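Local atomic coordinates of adenosine kinase (Sinorhizobium meliloti, PDB entry 3UBO), a protein that probably transfers phosphate from ATP to the ribose of adenosine, yielding AMP and ADP, as a sugar-kinase-like enzyme of the pfkB (ribokinase-type) family. Residues A[25-30]-A[120-125]; A[204-209]-A[235-240]; A[229-234]-A[261-266]; A[253-258]-A[298-303]. All coordinates share one frame; numbering follows the deposited sequence.

Contact 1. Residues A[25-30]-A[120-125]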
loop_
_atom_site.group_PDB
_atom_site.type_symbol
_atom_site.label_atom_id
_atom_site.label_comp_id
_atom_site.label_asym_id
_atom_site.label_seq_id
_atom_site.Cartn_x
_atom_site.Cartn_y
_atom_site.Cartn_z
ATOM N N SER A 25 5.883 -13.854 19.083
ATOM C CA SER A 25 4.743 -14.485 19.764
ATOM C C SER A 25 3.410 -14.504 18.959
ATOM O O SER A 25 2.635 -15.449 19.044
ATOM C CB SER A 25 4.546 -13.830 21.115
ATOM O OG SER A 25 4.798 -12.456 20.954
ATOM N N PHE A 26 3.139 -13.482 18.163
ATOM C CA PHE A 26 1.956 -13.539 17.325
ATOM C C PHE A 26 1.917 -14.757 16.420
ATOM O O PHE A 26 0.875 -15.348 16.210
ATOM C CB PHE A 26 1.827 -12.308 16.449
ATOM C CG PHE A 26 0.564 -12.268 15.693
ATOM C CD1 PHE A 26 0.398 -13.053 14.557
ATOM C CD2 PHE A 26 -0.485 -11.496 16.132
ATOM C CE1 PHE A 26 -0.819 -13.038 13.817
ATOM C CE2 PHE A 26 -1.698 -11.471 15.430
ATOM C CZ PHE A 26 -1.875 -12.252 14.261
ATOM N N LEU A 27 3.044 -15.119 15.862
ATOM C CA LEU A 27 3.052 -16.210 14.926
ATOM C C LEU A 27 2.900 -17.534 15.651
ATOM O O LEU A 27 2.227 -18.399 15.146
ATOM C CB LEU A 27 4.326 -16.192 14.074
ATOM C CG LEU A 27 4.655 -14.889 13.349
ATOM C CD1 LEU A 27 6.009 -15.002 12.723
ATOM C CD2 LEU A 27 3.574 -14.536 12.331
ATOM N N GLU A 28 3.480 -17.707 16.825
ATOM C CA GLU A 28 3.269 -18.966 17.538
ATOM C C GLU A 28 1.852 -18.998 18.058
ATOM O O GLU A 28 1.200 -20.025 17.928
ATOM C CB GLU A 28 4.238 -19.222 18.712
ATOM C CG GLU A 28 5.679 -18.644 18.544
ATOM C CD GLU A 28 6.408 -18.525 19.905
ATOM O OE1 GLU A 28 5.822 -19.122 20.864
ATOM O OE2 GLU A 28 7.513 -17.864 20.030
ATOM N N GLU A 29 1.363 -17.899 18.640
ATOM C CA GLU A 29 -0.017 -17.906 19.131
ATOM C C GLU A 29 -1.045 -18.292 18.093
ATOM O O GLU A 29 -2.080 -18.909 18.441
ATOM C CB GLU A 29 -0.416 -16.609 19.803
ATOM C CG GLU A 29 0.190 -16.503 21.210
ATOM C CD GLU A 29 0.323 -15.032 21.751
ATOM O OE1 GLU A 29 -0.602 -14.159 21.452
ATOM O OE2 GLU A 29 1.374 -14.792 22.475
ATOM N N ASN A 30 -0.766 -17.972 16.816
ATOM C CA ASN A 30 -1.687 -18.327 15.736
ATOM C C ASN A 30 -1.237 -19.500 14.892
ATOM O O ASN A 30 -1.768 -19.738 13.793
ATOM C CB ASN A 30 -1.950 -17.120 14.864
ATOM C CG ASN A 30 -2.650 -16.020 15.618
ATOM O OD1 ASN A 30 -3.887 -16.020 15.716
ATOM N ND2 ASN A 30 -1.872 -15.083 16.188
ATOM N N PHE A 120 2.423 -11.332 7.388
ATOM C CA PHE A 120 2.973 -10.817 8.618
ATOM C C PHE A 120 4.498 -10.695 8.619
ATOM O O PHE A 120 5.199 -11.705 8.629
ATOM C CB PHE A 120 2.528 -11.681 9.809
ATOM C CG PHE A 120 1.017 -11.727 9.993
ATOM C CD1 PHE A 120 0.331 -10.619 10.525
ATOM C CD2 PHE A 120 0.292 -12.876 9.646
ATOM C CE1 PHE A 120 -1.072 -10.655 10.686
ATOM C CE2 PHE A 120 -1.089 -12.948 9.785
ATOM C CZ PHE A 120 -1.808 -11.827 10.276
ATOM N N VAL A 121 5.005 -9.460 8.665
ATOM C CA VAL A 121 6.426 -9.202 8.659
ATOM C C VAL A 121 6.993 -9.070 10.086
ATOM O O VAL A 121 6.532 -8.266 10.865
ATOM C CB VAL A 121 6.742 -7.938 7.830
ATOM C CG1 VAL A 121 8.239 -7.848 7.531
ATOM C CG2 VAL A 121 5.989 -7.942 6.530
ATOM N N THR A 122 8.003 -9.847 10.436
ATOM C CA THR A 122 8.623 -9.660 11.735
ATOM C C THR A 122 9.753 -8.650 11.759
ATOM O O THR A 122 10.059 -8.025 10.746
ATOM C CB THR A 122 9.008 -10.995 12.379
ATOM O OG1 THR A 122 9.571 -11.884 11.399
ATOM C CG2 THR A 122 7.749 -11.608 12.975
ATOM N N GLU A 123 10.358 -8.435 12.918
ATOM C CA GLU A 123 11.331 -7.318 13.033
ATOM C C GLU A 123 12.549 -7.581 12.117
ATOM O O GLU A 123 13.138 -6.665 11.563
ATOM C CB GLU A 123 11.733 -7.035 14.494
ATOM N N ASP A 124 12.846 -8.866 11.911
ATOM C CA ASP A 124 13.987 -9.293 11.117
ATOM C C ASP A 124 13.750 -9.216 9.617
ATOM O O ASP A 124 14.639 -9.528 8.846
ATOM C CB ASP A 124 14.441 -10.701 11.536
ATOM C CG ASP A 124 13.293 -11.689 11.647
ATOM O OD1 ASP A 124 12.311 -11.518 10.908
ATOM O OD2 ASP A 124 13.385 -12.636 12.444
ATOM N N GLY A 125 12.546 -8.845 9.185
ATOM C CA GLY A 125 12.318 -8.628 7.773
ATOM C C GLY A 125 11.864 -9.936 7.191
ATOM O O GLY A 125 11.537 -10.000 5.997
#
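Phe26 brings the CE1 corner of its ring over the centre of one face of Phe120, with Phe26 CE1 3.9 Å from Phe120 CZ. The planes meet obliquely, at 41°, and the two side chains cross at about a right angle. Phe26 points from the helix toward the strand, and a chi1 of -174°, with CG opposite the backbone N, carries its ring to Phe120. Leu27 slides past Phe120 in the opposite direction. One of its methyls, Leu27 CD2, lies 4.0 Å from Phe120 CB, while the other, Leu27 CD1, meets Thr122 CG2 at 3.8 Å. Branched leucine suits this place because it serves two partners at once. With an alanine in place of Phe120 the Phe26 ring would probably lose the face it rests on and a gap would open beside it, though Leu27 CD2 would keep its touch on CB.

Toward solvent the contact gives way to polar groups. Asn30 ND2 lies over one face of the Phe26 ring and donates to Phe26 O (2.8 Å) almost straight, at 169°, on a lone pair in the carbonyl plane; that oxygen also accepts from Asn30 N, as the helix ends. At the other margin threonine suits both sides, offering Leu27 a methyl while Thr122 OG1 donates to Asp124 OD1 within a type I turn; Asp124 also pairs with Lys34.

Helix 24-29 thus packs on the end of strand 116-121 in the mixed sheet, which forms the lid in ribokinase-type enzymes, with Leu27 and Phe120 also reaching neighbouring strand 127-132.

Contact 2. Residues A[204-209]-A[235-240]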
loop_
_atom_site.group_PDB
_atom_site.type_symbol
_atom_site.label_atom_id
_atom_site.label_comp_id
_atom_site.label_asym_id
_atom_site.label_seq_id
_atom_site.Cartn_x
_atom_site.Cartn_y
_atom_site.Cartn_z
ATOM N N GLU A 204 10.108 -34.905 -11.923
ATOM C CA GLU A 204 9.692 -35.478 -13.184
ATOM C C GLU A 204 9.322 -34.370 -14.161
ATOM O O GLU A 204 9.468 -34.477 -15.397
ATOM C CB GLU A 204 8.470 -36.396 -12.953
ATOM C CG GLU A 204 7.584 -36.651 -14.175
ATOM C CD GLU A 204 8.270 -37.483 -15.254
ATOM O OE1 GLU A 204 9.256 -38.212 -14.933
ATOM O OE2 GLU A 204 7.803 -37.388 -16.420
ATOM N N LEU A 205 8.796 -33.304 -13.606
ATOM C CA LEU A 205 8.473 -32.176 -14.427
ATOM C C LEU A 205 9.796 -31.540 -14.948
ATOM O O LEU A 205 9.813 -30.969 -16.029
ATOM C CB LEU A 205 7.565 -31.247 -13.636
ATOM C CG LEU A 205 7.350 -29.804 -13.978
ATOM C CD1 LEU A 205 6.055 -29.640 -14.762
ATOM C CD2 LEU A 205 7.318 -29.054 -12.641
HETATM N N MSE A 206 10.907 -31.703 -14.222
HETATM C CA MSE A 206 12.227 -31.298 -14.732
HETATM C C MSE A 206 12.809 -32.365 -15.663
HETATM O O MSE A 206 13.165 -32.104 -16.813
HETATM C CB MSE A 206 13.231 -31.089 -13.607
HETATM C CG MSE A 206 12.975 -29.902 -12.717
HETATM SE SE MSE A 206 14.020 -30.009 -10.960
HETATM C CE MSE A 206 15.835 -29.417 -11.474
ATOM N N ARG A 207 12.930 -33.581 -15.149
ATOM C CA ARG A 207 13.525 -34.661 -15.927
ATOM C C ARG A 207 12.890 -34.835 -17.304
ATOM O O ARG A 207 13.594 -34.958 -18.279
ATOM C CB ARG A 207 13.566 -35.937 -15.093
ATOM C CG ARG A 207 14.396 -35.669 -13.852
ATOM C CD ARG A 207 14.296 -36.793 -12.912
ATOM N NE ARG A 207 15.267 -36.662 -11.839
ATOM C CZ ARG A 207 15.119 -37.278 -10.678
ATOM N NH1 ARG A 207 14.025 -38.042 -10.490
ATOM N NH2 ARG A 207 16.035 -37.120 -9.719
ATOM N N SER A 208 11.576 -34.787 -17.392
ATOM C CA SER A 208 10.924 -34.762 -18.703
ATOM C C SER A 208 11.325 -33.562 -19.609
ATOM O O SER A 208 10.803 -33.416 -20.752
ATOM C CB SER A 208 9.409 -34.788 -18.529
ATOM O OG SER A 208 9.003 -33.756 -17.657
ATOM N N GLY A 209 12.231 -32.716 -19.082
ATOM C CA GLY A 209 12.736 -31.557 -19.799
ATOM C C GLY A 209 11.593 -30.658 -20.217
ATOM O O GLY A 209 11.735 -29.804 -21.120
ATOM N N GLU A 235 24.823 -30.702 -7.353
ATOM C CA GLU A 235 25.063 -31.662 -8.430
ATOM C C GLU A 235 23.754 -32.176 -8.959
ATOM O O GLU A 235 23.500 -32.122 -10.151
ATOM C CB GLU A 235 25.900 -32.845 -7.956
ATOM C CG GLU A 235 27.319 -32.483 -7.608
ATOM C CD GLU A 235 28.069 -33.659 -6.981
ATOM O OE1 GLU A 235 27.402 -34.725 -6.748
ATOM O OE2 GLU A 235 29.310 -33.490 -6.728
ATOM N N LEU A 236 22.917 -32.681 -8.071
ATOM C CA LEU A 236 21.681 -33.292 -8.521
ATOM C C LEU A 236 20.836 -32.323 -9.366
ATOM O O LEU A 236 20.220 -32.701 -10.389
ATOM C CB LEU A 236 20.926 -33.796 -7.303
ATOM C CG LEU A 236 21.869 -34.613 -6.410
ATOM C CD1 LEU A 236 21.250 -34.886 -5.049
ATOM C CD2 LEU A 236 22.214 -35.921 -7.104
ATOM N N LEU A 237 20.853 -31.065 -8.938
ATOM C CA LEU A 237 20.089 -29.996 -9.560
ATOM C C LEU A 237 20.601 -29.643 -10.955
ATOM O O LEU A 237 19.817 -29.266 -11.840
ATOM C CB LEU A 237 20.183 -28.761 -8.670
ATOM C CG LEU A 237 19.673 -27.463 -9.301
ATOM C CD1 LEU A 237 18.173 -27.487 -9.204
ATOM C CD2 LEU A 237 20.230 -26.176 -8.693
ATOM N N ALA A 238 21.930 -29.742 -11.112
ATOM C CA ALA A 238 22.627 -29.643 -12.410
ATOM C C ALA A 238 22.269 -30.745 -13.408
ATOM O O ALA A 238 22.189 -30.465 -14.587
ATOM C CB ALA A 238 24.109 -29.627 -12.211
ATOM N N ARG A 239 22.082 -31.976 -12.907
ATOM C CA ARG A 239 21.668 -33.155 -13.670
ATOM C C ARG A 239 20.248 -33.077 -14.229
ATOM O O ARG A 239 19.931 -33.758 -15.256
ATOM C CB ARG A 239 21.704 -34.435 -12.809
ATOM C CG ARG A 239 22.984 -34.719 -12.084
ATOM C CD ARG A 239 23.067 -36.184 -11.626
ATOM N NE ARG A 239 24.333 -36.426 -10.915
ATOM C CZ ARG A 239 24.581 -37.463 -10.104
ATOM N NH1 ARG A 239 23.648 -38.398 -9.888
ATOM N NH2 ARG A 239 25.775 -37.561 -9.505
ATOM N N ASP A 240 19.372 -32.321 -13.548
ATOM C CA ASP A 240 17.939 -32.460 -13.848
ATOM C C ASP A 240 17.341 -31.317 -14.688
ATOM O O ASP A 240 16.215 -31.452 -15.252
ATOM C CB ASP A 240 17.151 -32.738 -12.570
ATOM C CG ASP A 240 17.685 -33.944 -11.810
ATOM O OD1 ASP A 240 18.584 -34.633 -12.344
ATOM O OD2 ASP A 240 17.210 -34.212 -10.676
#
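Met206, present as selenomethionine, runs from its helix past Asp240 to Leu237, crossing the aspartate side chain at about a right angle. Met206 CB lies 3.4 Å from Asp240 O. CG, placed anti to the carbonyl carbon (chi1 -69°), and SE carry the chain onward, and a bend at chi3 (80°) turns the terminal methyl toward the partner helix. There Met206 CE fits between two groups, 3.7 Å from Asp240 CB and 3.8 Å from Leu237 CD1. A long, flexible and apolar chain suits the place, since it passes Asp240 and still reaches a buried leucine.

Helices 199-207 and 230-240 meet here, both on strand 213-217 of the parallel sheet: Met206 and Leu237 each touch Val214. This is the layered alpha/beta architecture of the ribokinase-like fold, with helices covering the central sheet.

Outside the apolar layer Arg207, extended from CG to NE, lies beside Asp240 and points the same way. Arg207 NH2 donates to Asp240 OD2 at 3.3 Å in a salt bridge; the bond is bent (136°), and the oxygen is met from above the carboxylate plane. NE makes a weak second bond to the same OD2. The guanidinium and carboxylate planes stand far from coplanar, so the two-pronged pairing of flat ion pairs is not made. The stronger partner of Asp240 OD2 is Tyr225 OH, outside both segments, and Arg207 adds its two bent N-H bonds to that oxygen.

Contact 3. Residues A[229-234]-A[261-266]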
loop_
_atom_site.group_PDB
_atom_site.type_symbol
_atom_site.label_atom_id
_atom_site.label_comp_id
_atom_site.label_asym_id
_atom_site.label_seq_id
_atom_site.Cartn_x
_atom_site.Cartn_y
_atom_site.Cartn_z
ATOM N N ASP A 229 23.314 -31.789 2.854
ATOM C CA ASP A 229 24.543 -31.472 2.075
ATOM C C ASP A 229 24.275 -30.588 0.853
ATOM O O ASP A 229 23.790 -31.077 -0.178
ATOM C CB ASP A 229 25.323 -32.719 1.615
ATOM C CG ASP A 229 26.595 -32.359 0.773
ATOM O OD1 ASP A 229 26.995 -31.160 0.684
ATOM O OD2 ASP A 229 27.196 -33.288 0.199
ATOM N N PHE A 230 24.618 -29.305 0.961
ATOM C CA PHE A 230 24.311 -28.341 -0.097
ATOM C C PHE A 230 25.100 -28.572 -1.430
ATOM O O PHE A 230 24.565 -28.386 -2.538
ATOM C CB PHE A 230 24.461 -26.893 0.440
ATOM C CG PHE A 230 23.995 -25.830 -0.531
ATOM C CD1 PHE A 230 22.713 -25.861 -1.059
ATOM C CD2 PHE A 230 24.840 -24.805 -0.924
ATOM C CE1 PHE A 230 22.285 -24.884 -1.963
ATOM C CE2 PHE A 230 24.415 -23.838 -1.835
ATOM C CZ PHE A 230 23.144 -23.874 -2.345
ATOM N N ASP A 231 26.373 -28.965 -1.321
ATOM C CA ASP A 231 27.162 -29.241 -2.516
ATOM C C ASP A 231 26.544 -30.385 -3.306
ATOM O O ASP A 231 26.377 -30.287 -4.525
ATOM C CB ASP A 231 28.615 -29.521 -2.151
ATOM C CG ASP A 231 29.373 -28.245 -1.876
ATOM O OD1 ASP A 231 28.921 -27.200 -2.425
ATOM O OD2 ASP A 231 30.392 -28.282 -1.118
ATOM N N ARG A 232 26.205 -31.457 -2.584
ATOM C CA ARG A 232 25.587 -32.642 -3.168
ATOM C C ARG A 232 24.336 -32.260 -3.923
ATOM O O ARG A 232 24.048 -32.807 -5.002
ATOM C CB ARG A 232 25.176 -33.634 -2.077
ATOM C CG ARG A 232 24.297 -34.803 -2.611
ATOM C CD ARG A 232 25.150 -36.062 -2.871
ATOM N NE ARG A 232 24.562 -37.044 -3.792
ATOM C CZ ARG A 232 24.993 -38.306 -3.917
ATOM N NH1 ARG A 232 26.011 -38.757 -3.157
ATOM N NH2 ARG A 232 24.399 -39.125 -4.791
ATOM N N ALA A 233 23.576 -31.347 -3.318
ATOM C CA ALA A 233 22.305 -30.920 -3.879
ATOM C C ALA A 233 22.523 -30.130 -5.164
ATOM O O ALA A 233 21.730 -30.240 -6.123
ATOM C CB ALA A 233 21.507 -30.116 -2.873
ATOM N N LEU A 234 23.616 -29.365 -5.193
ATOM C CA LEU A 234 23.992 -28.598 -6.384
ATOM C C LEU A 234 24.257 -29.511 -7.588
ATOM O O LEU A 234 23.918 -29.147 -8.708
ATOM C CB LEU A 234 25.172 -27.644 -6.101
ATOM C CG LEU A 234 24.800 -26.294 -5.447
ATOM C CD1 LEU A 234 25.968 -25.386 -5.246
ATOM C CD2 LEU A 234 23.837 -25.574 -6.324
ATOM N N ARG A 261 29.971 -23.086 -11.915
ATOM C CA ARG A 261 29.205 -22.545 -10.788
ATOM C C ARG A 261 29.514 -21.083 -10.622
ATOM O O ARG A 261 30.517 -20.732 -9.932
ATOM C CB ARG A 261 29.551 -23.246 -9.468
ATOM C CG ARG A 261 29.560 -24.763 -9.486
ATOM C CD ARG A 261 29.069 -25.289 -8.130
ATOM N NE ARG A 261 28.543 -26.664 -8.140
ATOM C CZ ARG A 261 27.763 -27.203 -9.083
ATOM N NH1 ARG A 261 27.346 -26.511 -10.148
ATOM N NH2 ARG A 261 27.388 -28.465 -8.947
ATOM N N VAL A 262 28.689 -20.230 -11.241
ATOM C CA VAL A 262 28.823 -18.768 -11.098
ATOM C C VAL A 262 28.301 -18.245 -9.739
ATOM O O VAL A 262 27.087 -18.078 -9.574
ATOM C CB VAL A 262 28.087 -18.005 -12.230
ATOM C CG1 VAL A 262 28.361 -16.469 -12.176
ATOM C CG2 VAL A 262 28.461 -18.570 -13.577
ATOM N N ARG A 263 29.212 -17.976 -8.786
ATOM C CA ARG A 263 28.863 -17.326 -7.496
ATOM C C ARG A 263 28.989 -15.801 -7.527
ATOM O O ARG A 263 30.083 -15.317 -7.414
ATOM C CB ARG A 263 29.745 -17.881 -6.380
ATOM C CG ARG A 263 29.844 -19.343 -6.544
ATOM C CD ARG A 263 30.506 -19.996 -5.408
ATOM N NE ARG A 263 30.027 -21.369 -5.329
ATOM C CZ ARG A 263 30.529 -22.313 -4.530
ATOM N NH1 ARG A 263 31.569 -22.034 -3.715
ATOM N NH2 ARG A 263 29.969 -23.536 -4.538
ATOM N N VAL A 264 27.902 -15.058 -7.708
ATOM C CA VAL A 264 27.872 -13.609 -7.572
ATOM C C VAL A 264 27.240 -13.207 -6.221
ATOM O O VAL A 264 26.161 -13.698 -5.825
ATOM C CB VAL A 264 27.111 -12.917 -8.742
ATOM C CG1 VAL A 264 27.006 -11.398 -8.534
ATOM C CG2 VAL A 264 27.723 -13.301 -10.116
ATOM N N GLY A 265 27.891 -12.297 -5.513
ATOM C CA GLY A 265 27.439 -11.907 -4.184
ATOM C C GLY A 265 26.399 -10.795 -4.126
ATOM O O GLY A 265 26.072 -10.154 -5.143
ATOM N N ALA A 266 25.856 -10.568 -2.934
ATOM C CA ALA A 266 24.683 -9.702 -2.855
ATOM C C ALA A 266 25.072 -8.352 -2.359
ATOM O O ALA A 266 26.104 -8.185 -1.736
ATOM C CB ALA A 266 23.538 -10.323 -2.002
HETATM O O HOH W 1 28.267 -28.806 -5.885
#
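Arg261 sets its CG opposite the carbonyl carbon (chi1 -49°) and bends at chi2 (-146°), a path that lays its guanidinium against Leu234 of the facing helix. Leu234 CG likewise sits opposite its own carbonyl carbon, and Leu234 CB comes over one face of the Arg261 guanidinium, 3.7 Å from Arg261 NH2. Leu234 CD1 approaches Arg261 NE at 4.1 Å. An arginine serves well here because its flat head can lie on an apolar side chain while NE-H still reaches a water.

The link between backbone and guanidinium is made by water 1, which donates to Asp231 O (2.8 Å) and accepts from Arg261 NE (3.1 Å). A leucine at Arg261 would probably leave the water without this donor, Asp231 O without its bridge to the strand, and Leu234 CB without the flat group that lies against it.

The strand belongs to the beta hairpin of 253-257 and 260-264. The axes of 230-234 and 261-264 come no nearer than 12.9 Å, their N-to-C directions 126° apart, a separation that the long arginine spans. Val256 of the hairpin also touches both Leu234 and Arg261. The helix starts with Asp229 as N-cap: its OD1 accepts weakly from Asp231 N and Arg232 N.

At the solvent-facing margin Asp231 OD1 lies near the plane and at the edge of the Arg263 guanidinium, 4.4 Å from Arg263 NH2. That is too long for a salt bridge, though the opposite charges probably attract weakly.

Contact 4. Residues A[253-258]-A[298-303]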
loop_
_atom_site.group_PDB
_atom_site.type_symbol
_atom_site.label_atom_id
_atom_site.label_comp_id
_atom_site.label_asym_id
_atom_site.label_seq_id
_atom_site.Cartn_x
_atom_site.Cartn_y
_atom_site.Cartn_z
ATOM N N SER A 253 24.007 -15.081 -4.761
ATOM C CA SER A 253 23.496 -16.214 -5.585
ATOM C C SER A 253 24.567 -17.240 -5.991
ATOM O O SER A 253 25.749 -16.926 -6.004
ATOM C CB SER A 253 22.785 -15.700 -6.858
ATOM O OG SER A 253 23.709 -15.572 -7.939
ATOM N N VAL A 254 24.151 -18.461 -6.334
ATOM C CA VAL A 254 25.038 -19.417 -7.002
ATOM C C VAL A 254 24.346 -20.132 -8.155
ATOM O O VAL A 254 23.636 -21.119 -7.940
ATOM C CB VAL A 254 25.628 -20.476 -6.044
ATOM C CG1 VAL A 254 24.550 -21.154 -5.249
ATOM C CG2 VAL A 254 26.473 -21.472 -6.828
ATOM N N VAL A 255 24.538 -19.647 -9.382
ATOM C CA VAL A 255 23.995 -20.319 -10.558
ATOM C C VAL A 255 24.765 -21.601 -10.950
ATOM O O VAL A 255 25.928 -21.708 -10.774
ATOM C CB VAL A 255 23.873 -19.333 -11.720
ATOM C CG1 VAL A 255 23.197 -19.985 -12.955
ATOM C CG2 VAL A 255 23.063 -18.141 -11.281
ATOM N N VAL A 256 24.080 -22.596 -11.472
ATOM C CA VAL A 256 24.682 -23.909 -11.720
ATOM C C VAL A 256 24.342 -24.421 -13.156
ATOM O O VAL A 256 23.180 -24.338 -13.589
ATOM C CB VAL A 256 24.256 -24.906 -10.600
ATOM C CG1 VAL A 256 24.173 -26.291 -11.113
ATOM C CG2 VAL A 256 25.214 -24.806 -9.413
ATOM N N ARG A 257 25.395 -24.863 -13.885
ATOM C CA ARG A 257 25.363 -25.400 -15.281
ATOM C C ARG A 257 26.452 -26.469 -15.432
ATOM O O ARG A 257 27.651 -26.136 -15.608
ATOM C CB ARG A 257 25.593 -24.296 -16.305
ATOM C CG ARG A 257 25.172 -24.698 -17.645
ATOM C CD ARG A 257 24.624 -23.523 -18.407
ATOM N NE ARG A 257 25.657 -22.521 -18.692
ATOM C CZ ARG A 257 25.466 -21.447 -19.478
ATOM N NH1 ARG A 257 24.263 -21.223 -20.051
ATOM N NH2 ARG A 257 26.477 -20.596 -19.687
ATOM N N GLY A 258 26.032 -27.734 -15.327
ATOM C CA GLY A 258 26.933 -28.858 -15.123
ATOM C C GLY A 258 27.859 -28.754 -13.909
ATOM O O GLY A 258 27.444 -29.025 -12.766
ATOM N N GLU A 298 26.645 -11.570 -15.310
ATOM C CA GLU A 298 25.917 -10.312 -15.304
ATOM C C GLU A 298 24.431 -10.578 -15.053
ATOM O O GLU A 298 23.607 -9.667 -14.851
ATOM C CB GLU A 298 26.097 -9.621 -16.640
ATOM C CG GLU A 298 26.126 -8.075 -16.600
ATOM C CD GLU A 298 26.110 -7.498 -18.038
ATOM O OE1 GLU A 298 26.618 -8.220 -18.972
ATOM O OE2 GLU A 298 25.571 -6.359 -18.244
ATOM N N CYS A 299 24.083 -11.852 -15.088
ATOM C CA CYS A 299 22.715 -12.262 -14.801
ATOM C C CYS A 299 22.588 -12.291 -13.274
ATOM O O CYS A 299 21.745 -11.573 -12.729
ATOM C CB CYS A 299 22.308 -13.604 -15.486
ATOM S SG CYS A 299 21.469 -13.488 -17.126
ATOM N N SER A 300 23.419 -13.070 -12.572
ATOM C CA SER A 300 23.278 -13.104 -11.139
ATOM C C SER A 300 23.273 -11.660 -10.648
ATOM O O SER A 300 22.616 -11.329 -9.676
ATOM C CB SER A 300 24.416 -13.856 -10.489
ATOM O OG SER A 300 24.446 -15.180 -10.894
ATOM N N LYS A 301 24.000 -10.785 -11.325
ATOM C CA LYS A 301 24.176 -9.430 -10.783
ATOM C C LYS A 301 22.824 -8.751 -10.860
ATOM O O LYS A 301 22.357 -8.156 -9.892
ATOM C CB LYS A 301 25.290 -8.602 -11.488
ATOM C CG LYS A 301 26.712 -8.912 -11.000
ATOM C CD LYS A 301 27.756 -8.105 -11.782
ATOM C CE LYS A 301 29.207 -8.677 -11.674
ATOM N NZ LYS A 301 30.116 -8.353 -10.435
ATOM N N LEU A 302 22.177 -8.881 -12.015
ATOM C CA LEU A 302 20.892 -8.226 -12.199
ATOM C C LEU A 302 19.910 -8.801 -11.173
ATOM O O LEU A 302 19.028 -8.099 -10.687
ATOM C CB LEU A 302 20.416 -8.379 -13.621
ATOM C CG LEU A 302 21.028 -7.275 -14.456
ATOM C CD1 LEU A 302 20.936 -7.637 -15.909
ATOM C CD2 LEU A 302 20.354 -5.921 -14.151
ATOM N N GLY A 303 20.150 -10.059 -10.802
ATOM C CA GLY A 303 19.398 -10.723 -9.765
ATOM C C GLY A 303 19.443 -9.995 -8.441
ATOM O O GLY A 303 18.413 -9.460 -7.981
#
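Ser300 and Ser253 supply the polar part of this contact, hydroxyl to hydroxyl. Ser300 OG and Ser253 OG are 3.1 Å apart, a weak hydrogen bond, and Ser300 OG also has a weak bond to Leu296 O, one helical turn back. The torsion of Ser300 (chi1 -62°) places OG beside its own backbone N, where it can reach both the strand and this carbonyl. A buried hydroxyl is therefore given two possible partners. The nucleotide is close by: the Ser253 side chain is about 5 Å from ADP, and Tyr282 and Asn304, the latter touched by Ser253, both line the ADP pocket.

Van der Waals contacts make up the rest. Val255 CG2 meets Ser300 OG at 3.3 Å, and Ser300 CB also packs against Ser253 OG. Small residues suit the interface: the CA atoms of Ser253 and Ser300 are 6.4 Å apart, and Gly303, the next turn of the helix, brings only backbone to that side. Beta-branched valine in turn favours the extended chain and sets a methyl against the Ser300 hydroxyl.

Helix 296-311 packs in this way on the hairpin of strands 253-257 and 260-264, Ser300 touching Val264 of the second strand as well. Helix 278-290 also packs here, with Phe286 on Val255 and Tyr282 on Ser300, so that the first strand of the hairpin meets two helices at once.

Contact 1 stands apart, in the lid-like mixed sheet, its centre 30 to 35 Å from those of the others, and it closes before they open along the chain. Contacts 2, 3 and 4 form a connected group on the nucleotide-binding side, contacts 3 and 4 next to ADP and contact 2 farther off. Contacts 2 and 3 share helix 230-240, and their segments alternate in sequence. Contacts 3 and 4, with centres 10 Å apart, share the hairpin of strands 253-257 and 260-264, whose backbones are probably bonded through Val264 O to Ser253 N. Contact 2 reaches contact 4 where Ala238 meets Val256. The hairpin is thus held between two helices, while contact 1 lies in the other sheet, touching none of these three.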